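Probable tautomerase ywhB (Bacillus subtilis, PDB 2OPA) is a probable tautomerase, a small protein of the tautomerase superfamily whose short chains, each built round a beta-alpha-beta unit, assemble as a hexamer. Local coordinates at residues 22-27 / 36-41; 48-51 / 56-59. One frame throughout, in Å; residues are numbered along the deposited sequence.

Contact 1. Residues 22-27 / 36-41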
loop_
_atom_site.group_PDB
_atom_site.type_symbol
_atom_site.label_atom_id
_atom_site.label_comp_id
_atom_site.label_asym_id
_atom_site.label_seq_id
_atom_site.Cartn_x
_atom_site.Cartn_y
_atom_site.Cartn_z
ATOM N N LYS A 22 17.273 12.538 -6.572
ATOM C CA LYS A 22 16.781 13.675 -5.803
ATOM C C LYS A 22 15.942 13.329 -4.577
ATOM O O LYS A 22 16.141 13.909 -3.511
ATOM C CB LYS A 22 15.981 14.611 -6.709
ATOM C CG LYS A 22 16.791 15.752 -7.304
ATOM C CD LYS A 22 17.991 15.246 -8.077
ATOM C CE LYS A 22 18.799 16.397 -8.661
ATOM N NZ LYS A 22 19.978 15.888 -9.419
ATOM N N VAL A 23 14.996 12.407 -4.729
ATOM C CA VAL A 23 14.143 12.003 -3.614
ATOM C C VAL A 23 14.974 11.358 -2.505
ATOM O O VAL A 23 14.766 11.628 -1.319
ATOM C CB VAL A 23 13.039 11.010 -4.084
ATOM C CG1 VAL A 23 12.378 10.322 -2.886
ATOM C CG2 VAL A 23 11.989 11.757 -4.881
ATOM N N THR A 24 15.911 10.502 -2.897
ATOM C CA THR A 24 16.785 9.832 -1.942
ATOM C C THR A 24 17.588 10.885 -1.173
ATOM O O THR A 24 17.755 10.790 0.046
ATOM C CB THR A 24 17.758 8.882 -2.661
ATOM O OG1 THR A 24 17.010 7.878 -3.356
ATOM C CG2 THR A 24 18.702 8.212 -1.667
ATOM N N GLU A 25 18.072 11.894 -1.888
ATOM C CA GLU A 25 18.844 12.955 -1.259
ATOM C C GLU A 25 17.980 13.790 -0.324
ATOM O O GLU A 25 18.416 14.150 0.764
ATOM C CB GLU A 25 19.481 13.864 -2.311
ATOM C CG GLU A 25 20.286 15.006 -1.712
ATOM C CD GLU A 25 21.440 14.521 -0.848
ATOM O OE2 GLU A 25 21.805 13.333 -0.954
ATOM N N ALA A 26 16.754 14.091 -0.741
ATOM C CA ALA A 26 15.862 14.889 0.085
ATOM C C ALA A 26 15.588 14.188 1.411
ATOM O O ALA A 26 15.560 14.827 2.466
ATOM C CB ALA A 26 14.563 15.151 -0.645
ATOM N N VAL A 27 15.392 12.874 1.351
ATOM C CA VAL A 27 15.121 12.074 2.542
ATOM C C VAL A 27 16.348 12.020 3.444
ATOM O O VAL A 27 16.248 12.179 4.662
ATOM C CB VAL A 27 14.714 10.619 2.160
ATOM C CG1 VAL A 27 14.666 9.731 3.402
ATOM C CG2 VAL A 27 13.362 10.626 1.474
ATOM N N GLU A 36 22.367 4.094 2.415
ATOM C CA GLU A 36 22.090 2.710 2.052
ATOM C C GLU A 36 20.819 2.171 2.692
ATOM O O GLU A 36 20.466 1.012 2.493
ATOM C CB GLU A 36 23.273 1.803 2.415
ATOM C CG GLU A 36 23.378 1.391 3.881
ATOM O OE1 GLU A 36 24.373 3.459 4.473
ATOM N N LYS A 37 20.132 3.014 3.456
ATOM C CA LYS A 37 18.892 2.610 4.119
ATOM C C LYS A 37 17.667 3.201 3.420
ATOM O O LYS A 37 16.534 2.905 3.790
ATOM C CB LYS A 37 18.886 3.082 5.573
ATOM C CG LYS A 37 19.993 2.508 6.429
ATOM C CD LYS A 37 19.745 1.053 6.729
ATOM C CE LYS A 37 20.803 0.508 7.659
ATOM N NZ LYS A 37 20.474 -0.878 8.096
ATOM N N ILE A 38 17.898 4.048 2.423
ATOM C CA ILE A 38 16.802 4.682 1.710
ATOM C C ILE A 38 16.443 3.926 0.434
ATOM O O ILE A 38 17.239 3.820 -0.505
ATOM C CB ILE A 38 17.146 6.141 1.381
ATOM C CG1 ILE A 38 17.564 6.868 2.667
ATOM C CG2 ILE A 38 15.935 6.832 0.764
ATOM C CD1 ILE A 38 18.123 8.258 2.446
ATOM N N VAL A 39 15.228 3.394 0.424
ATOM C CA VAL A 39 14.714 2.624 -0.694
ATOM C C VAL A 39 13.601 3.392 -1.397
ATOM O O VAL A 39 12.752 4.005 -0.743
ATOM C CB VAL A 39 14.160 1.278 -0.201
ATOM C CG1 VAL A 39 13.451 0.536 -1.337
ATOM C CG2 VAL A 39 15.295 0.443 0.369
ATOM N N VAL A 40 13.616 3.360 -2.727
ATOM C CA VAL A 40 12.595 4.042 -3.505
ATOM C C VAL A 40 11.903 3.093 -4.490
ATOM O O VAL A 40 12.563 2.351 -5.222
ATOM C CB VAL A 40 13.186 5.235 -4.299
ATOM C CG1 VAL A 40 12.089 5.939 -5.076
ATOM C CG2 VAL A 40 13.863 6.208 -3.354
ATOM N N PHE A 41 10.573 3.115 -4.485
ATOM C CA PHE A 41 9.787 2.294 -5.396
ATOM C C PHE A 41 9.026 3.248 -6.299
ATOM O O PHE A 41 8.473 4.239 -5.825
ATOM C CB PHE A 41 8.742 1.442 -4.661
ATOM C CG PHE A 41 9.302 0.543 -3.600
ATOM C CD1 PHE A 41 9.204 0.889 -2.254
ATOM C CD2 PHE A 41 9.898 -0.668 -3.938
ATOM C CE1 PHE A 41 9.687 0.035 -1.256
ATOM C CE2 PHE A 41 10.384 -1.525 -2.951
ATOM C CZ PHE A 41 10.276 -1.172 -1.609
HETATM O O HOH W 1 17.158 5.162 -2.871
#

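Contact 2. Residues 48-51 / 56-59. With FHC (2-fluoro-3-(4-hydroxyphenyl)-2E-propeneoate), chain C.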
loop_
_atom_site.group_PDB
_atom_site.type_symbol
_atom_site.label_atom_id
_atom_site.label_comp_id
_atom_site.label_asym_id
_atom_site.label_seq_id
_atom_site.Cartn_x
_atom_site.Cartn_y
_atom_site.Cartn_z
ATOM N N ASP A 48 -6.655 5.337 -17.236
ATOM C CA ASP A 48 -7.954 4.693 -17.095
ATOM C C ASP A 48 -8.104 3.972 -15.752
ATOM O O ASP A 48 -9.105 3.301 -15.516
ATOM C CB ASP A 48 -8.201 3.718 -18.255
ATOM C CG ASP A 48 -7.103 2.680 -18.390
ATOM O OD1 ASP A 48 -6.098 2.775 -17.662
ATOM O OD2 ASP A 48 -7.238 1.773 -19.232
ATOM N N HIS A 49 -7.112 4.115 -14.877
ATOM C CA HIS A 49 -7.135 3.497 -13.548
ATOM C C HIS A 49 -6.952 4.567 -12.475
ATOM O O HIS A 49 -6.691 4.269 -11.305
ATOM C CB HIS A 49 -6.015 2.453 -13.415
ATOM C CG HIS A 49 -6.280 1.178 -14.151
ATOM N ND1 HIS A 49 -5.375 0.140 -14.190
ATOM C CD2 HIS A 49 -7.348 0.771 -14.877
ATOM C CE1 HIS A 49 -5.875 -0.849 -14.908
ATOM N NE2 HIS A 49 -7.069 -0.491 -15.336
ATOM N N TYR A 50 -7.089 5.821 -12.882
ATOM C CA TYR A 50 -6.922 6.930 -11.966
ATOM C C TYR A 50 -8.043 7.949 -12.169
ATOM O O TYR A 50 -8.294 8.410 -13.285
ATOM C CB TYR A 50 -5.548 7.566 -12.196
ATOM C CG TYR A 50 -5.276 8.786 -11.360
ATOM C CD1 TYR A 50 -5.429 8.761 -9.974
ATOM C CD2 TYR A 50 -4.828 9.965 -11.952
ATOM C CE1 TYR A 50 -5.137 9.879 -9.196
ATOM C CE2 TYR A 50 -4.534 11.083 -11.189
ATOM C CZ TYR A 50 -4.691 11.035 -9.810
ATOM O OH TYR A 50 -4.399 12.153 -9.060
ATOM N N ALA A 51 -8.721 8.296 -11.084
ATOM C CA ALA A 51 -9.821 9.239 -11.174
ATOM C C ALA A 51 -9.817 10.286 -10.075
ATOM O O ALA A 51 -9.288 10.068 -8.987
ATOM C CB ALA A 51 -11.146 8.481 -11.154
ATOM N N ARG A 56 -12.434 9.433 -14.369
ATOM C CA ARG A 56 -11.122 8.887 -14.702
ATOM C C ARG A 56 -10.417 9.831 -15.657
ATOM O O ARG A 56 -11.055 10.428 -16.523
ATOM C CB ARG A 56 -11.264 7.531 -15.383
ATOM C CG ARG A 56 -11.888 6.471 -14.522
ATOM C CD ARG A 56 -11.861 5.154 -15.246
ATOM N NE ARG A 56 -12.561 5.247 -16.518
ATOM C CZ ARG A 56 -12.593 4.274 -17.420
ATOM N NH1 ARG A 56 -11.955 3.135 -17.183
ATOM N NH2 ARG A 56 -13.275 4.436 -18.545
ATOM N N LEU A 57 -9.102 9.957 -15.512
ATOM C CA LEU A 57 -8.343 10.835 -16.387
ATOM C C LEU A 57 -8.463 10.451 -17.858
ATOM O O LEU A 57 -8.332 11.303 -18.735
ATOM C CB LEU A 57 -6.872 10.853 -15.975
ATOM C CG LEU A 57 -6.474 11.996 -15.040
ATOM C CD1 LEU A 57 -7.301 11.940 -13.773
ATOM C CD2 LEU A 57 -4.996 11.892 -14.726
ATOM N N SER A 58 -8.704 9.172 -18.129
ATOM C CA SER A 58 -8.842 8.713 -19.504
ATOM C C SER A 58 -10.155 9.211 -20.104
ATOM O O SER A 58 -10.348 9.166 -21.317
ATOM C CB SER A 58 -8.790 7.184 -19.571
ATOM O OG SER A 58 -9.917 6.597 -18.948
ATOM N N ASP A 59 -11.050 9.689 -19.243
ATOM C CA ASP A 59 -12.348 10.208 -19.674
ATOM C C ASP A 59 -12.386 11.739 -19.682
ATOM O O ASP A 59 -13.443 12.339 -19.855
ATOM C CB ASP A 59 -13.448 9.676 -18.754
ATOM C CG ASP A 59 -13.655 8.184 -18.899
ATOM O OD1 ASP A 59 -14.233 7.568 -17.983
ATOM O OD2 ASP A 59 -13.246 7.623 -19.934
HETATM C C1 FHC C . -1.903 14.232 -11.616
HETATM C C7 FHC C . -1.151 13.136 -10.971
HETATM C C8 FHC C . 0.067 12.532 -11.096
HETATM C C9 FHC C . 1.200 12.788 -12.022
HETATM O O3 FHC C . 1.080 13.772 -12.920
HETATM O O2 FHC C . 2.218 12.136 -11.985
HETATM F F1 FHC C . 0.314 11.513 -10.236
HETATM C C6 FHC C . -3.215 14.524 -11.123
HETATM C C5 FHC C . -3.965 15.556 -11.709
HETATM C C4 FHC C . -3.467 16.324 -12.778
HETATM O O1 FHC C . -4.222 17.327 -13.329
HETATM C C3 FHC C . -2.167 16.051 -13.283
HETATM C C2 FHC C . -1.408 15.022 -12.705
#

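Contact 1. Residues 22-27 / 36-41
A buried helix-to-sheet contact: I38 and V40, leading into and lying on strand 39-45, meet one face of helix 13-31 through V23, T24 and V27. Both elements belong to the beta-alpha-beta unit of strand 2-8, helix 13-31 and strand 39-45, the core of the tautomerase fold; V23 and V27 also touch V3 of the neighbouring parallel strand. The nearest pair of CA atoms, T24 CA and I38 CA, is 6.3 Å apart, and I38 uses both branches between the two CA traces. Its CG2 lies 3.9 Å from T24 CG2, while CD1 reaches past V27, 3.9 Å from V27 CG1, and comes to 3.5 Å from the carbonyl oxygen T24 O. The extended outer torsion (chi2 171°) carries CD1 that far along the helix. V40 uses its CG2 branch, 3.6 Å from T24 OG1 but 4.4 Å from V23 CG1, a looser fit.

T24 is the polar member. Chi1 of -61° sets OG1 beside its own backbone N and CG2 against I38; OG1 is hydrogen-bonded to V20 O. One water donates to T24 OG1 at 2.8 Å and to I38 O at 2.7 Å. The chemistry is therefore apolar with one wet seam: methyl groups make up most of the touching surface, and a single water bridges the helix hydroxyl and the carbonyl just before the strand.

Contact 2. Residues 48-51 / 56-59
R56 opens the second segment by pairing with A51 across a small beta hairpin, strands 50-52 and 55-56, as an antiparallel non-hydrogen-bonded pair with A51 CA and R56 CA 3.8 Å apart. The R56 side chain runs back along the partner strand, CG 4.0 Å from A51 CB, and its bend at chi3 (-58°) brings NH1 to D48 O in a weak hydrogen bond. NH1 also forms a salt bridge with D13 of the fifth subunit, its stronger partner.

L57 supplies the main backbone bond, L57 N to Y50 O, 2.8 Å and 162° at the hydrogen. Its CD2 meets the edge of the Y50 ring, 3.4 Å from CD2 of Y50. S58 then sets its OG 3.4 Å from D48 CB. D59 OD1 accepts from R56 NE at 3.2 Å, within the guanidinium plane but from above the carboxylate plane. This salt bridge joins R56 to the last residue of the 3-10 segment 57-59. Across from L57, Y50 belongs to the ligand pocket, and its OH is hydrogen-bonded to Y2 OH of the third subunit. The bound 2-fluoro-3-(4-hydroxyphenyl)-2E-propeneoate lies at the ring edge, its C6 3.4 Å from Y50 OH.

From the N terminus, strand 2-8 leads into helix 13-31, and contact 1 closes the first loop, with eight residues between its segments, tying the helix to the start of strand 39-45. The chain then runs on to strand 50-52, and contact 2 closes a shorter loop, a beta hairpin with four residues between, tying that strand to the C-terminal segment 56-59. The two are in series, neither nested nor crossed: their centres lie about 29 Å apart, on opposite sides of the chain's centre. Subunits connect what one chain separates: the F41 ring of 36-41 meets the Y50 ring of the second subunit, their planes at about 15°, while Y50 in contact 2 meets F41 of the fifth.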